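Local coordinates for protein purine nucleoside phosphorylase (Thermus thermophilus, PDB 6TK9) that catalyses the reversible phosphorolysis of purine nucleosides such as inosine and guanosine, releasing the free base and ribose 1-phosphate, at residues Glu146-Arg151 / Arg220-Arg225. Numbering follows the deposited sequence.
Sequences ERLGPR and RHLGAR
Gly149 and His221 bring the two backbones to within 5.0 Å, CA to CA, where the loop between strand 124-133 and helix 161-173 packs on the C-terminal end of helix 213-222, which leads into strand 225-235 of the mixed sheet of this phosphorylase-superfamily domain. The main chains meet through C-H...O contacts: Gly149 CA lies 3.3 Å from His221 O, an approach made possible by the lack of a side chain, and Leu222 CA points its hydrogen almost straight (175°) at Leu148 O. A chi1 of 178° carries the imidazole of His221 away from its own backbone N and against the loop. Gly149 CA sits over one face of the ring, 3.9 Å from its centroid, in a CH-pi contact offset toward the rim. At the ring edge, in plane, Pro150 O approaches His221 CD2 to 3.1 Å, while Leu148 CB meets His221 CE1 obliquely. His221 NE2 is hydrogen-bonded to Asn144 OD1, and Asn144 ND2 also binds Gly149 O. A leucine in place of His221 would probably leave Asn144 OD1 without this partner and Gly149 without its aromatic face. Beside the ring, Leu148 and Leu222 lie alongside each other, CB to CD2 3.8 Å; Leu222 continues onto helix 94-102, and Leu148 onto Leu2 and Tyr3. Past the contact, Gly223, with positive phi, ends the helix in a Schellman motif. The junction thus rests mainly on apolar and ring packing, and the Asn144 amide, gripping both ring and loop backbone, probably fixes the turn of the imidazole.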
# COMPACT_ATOMS: atom_id res chain seq x y z
N GLU A 146 3.53 30.74 -25.31
CA GLU A 146 4.26 29.74 -26.15
C GLU A 146 5.74 30.12 -26.24
O GLU A 146 6.55 29.25 -26.60
CB GLU A 146 3.69 29.67 -27.56
CG GLU A 146 2.27 29.17 -27.62
CD GLU A 146 2.15 27.66 -27.80
OE1 GLU A 146 2.85 26.92 -27.07
OE2 GLU A 146 1.36 27.24 -28.69
N ARG A 147 6.09 31.39 -26.00
CA ARG A 147 7.48 31.89 -26.08
C ARG A 147 8.32 31.29 -24.95
O ARG A 147 9.53 31.14 -25.17
CB ARG A 147 7.56 33.42 -25.99
CG ARG A 147 6.98 34.12 -27.20
CD ARG A 147 6.90 35.62 -27.06
NE ARG A 147 6.01 36.06 -26.01
CZ ARG A 147 5.71 37.33 -25.78
NH1 ARG A 147 6.23 38.28 -26.54
NH2 ARG A 147 4.90 37.66 -24.80
N LEU A 148 7.71 30.99 -23.80
CA LEU A 148 8.44 30.33 -22.68
C LEU A 148 8.51 28.81 -22.93
O LEU A 148 9.62 28.27 -22.84
CB LEU A 148 7.76 30.63 -21.34
CG LEU A 148 8.19 31.94 -20.71
CD1 LEU A 148 7.81 33.09 -21.62
CD2 LEU A 148 7.59 32.10 -19.32
N GLY A 149 7.38 28.18 -23.25
CA GLY A 149 7.26 26.72 -23.40
C GLY A 149 5.83 26.29 -23.70
O GLY A 149 4.96 27.15 -23.92
N PRO A 150 5.54 24.96 -23.73
CA PRO A 150 4.22 24.45 -24.13
C PRO A 150 3.21 24.49 -22.97
O PRO A 150 3.65 24.51 -21.83
CB PRO A 150 4.55 23.01 -24.56
CG PRO A 150 5.66 22.60 -23.61
CD PRO A 150 6.47 23.87 -23.38
N ARG A 151 1.91 24.48 -23.30
CA ARG A 151 0.75 24.46 -22.36
C ARG A 151 0.83 23.26 -21.41
O ARG A 151 0.49 23.44 -20.25
CB ARG A 151 -0.56 24.39 -23.17
CG ARG A 151 -1.83 24.16 -22.37
CD ARG A 151 -2.30 25.36 -21.54
NE ARG A 151 -1.49 25.62 -20.35
CZ ARG A 151 -1.73 26.61 -19.48
NH1 ARG A 151 -2.76 27.42 -19.65
NH2 ARG A 151 -0.92 26.78 -18.44
N ARG A 220 11.53 22.88 -16.75
CA ARG A 220 11.31 21.87 -17.83
C ARG A 220 10.33 22.44 -18.85
O ARG A 220 10.46 22.14 -20.06
CB ARG A 220 10.85 20.52 -17.26
CG ARG A 220 11.89 19.83 -16.40
CD ARG A 220 13.11 19.32 -17.15
NE ARG A 220 12.77 18.54 -18.32
CZ ARG A 220 13.15 18.81 -19.55
NH1 ARG A 220 13.96 19.83 -19.80
NH2 ARG A 220 12.72 18.06 -20.54
N HIS A 221 9.40 23.28 -18.40
CA HIS A 221 8.53 24.11 -19.28
C HIS A 221 9.42 24.85 -20.30
O HIS A 221 9.11 24.79 -21.50
CB HIS A 221 7.67 25.03 -18.41
CG HIS A 221 6.79 25.97 -19.16
ND1 HIS A 221 6.96 27.34 -19.10
CD2 HIS A 221 5.72 25.74 -19.94
CE1 HIS A 221 6.03 27.92 -19.85
NE2 HIS A 221 5.26 26.96 -20.38
N LEU A 222 10.53 25.42 -19.83
CA LEU A 222 11.47 26.29 -20.59
C LEU A 222 12.42 25.48 -21.47
O LEU A 222 12.97 26.08 -22.41
CB LEU A 222 12.24 27.16 -19.60
CG LEU A 222 11.39 28.24 -18.95
CD1 LEU A 222 12.09 28.84 -17.76
CD2 LEU A 222 11.03 29.32 -19.97
N GLY A 223 12.61 24.19 -21.15
CA GLY A 223 13.50 23.26 -21.87
C GLY A 223 14.90 23.23 -21.27
O GLY A 223 15.79 22.67 -21.91
N ALA A 224 15.09 23.83 -20.10
CA ALA A 224 16.35 23.80 -19.33
C ALA A 224 16.65 22.36 -18.90
O ALA A 224 15.71 21.57 -18.80
CB ALA A 224 16.23 24.72 -18.13
N ARG A 225 17.93 22.03 -18.68
CA ARG A 225 18.34 20.78 -18.01
C ARG A 225 18.47 21.08 -16.52
O ARG A 225 18.81 22.21 -16.20
CB ARG A 225 19.66 20.25 -18.57
CG ARG A 225 19.70 20.09 -20.08
CD ARG A 225 21.13 20.18 -20.57
NE ARG A 225 21.82 18.91 -20.46
CZ ARG A 225 23.09 18.73 -20.09
NH1 ARG A 225 23.86 19.74 -19.71
NH2 ARG A 225 23.59 17.50 -20.07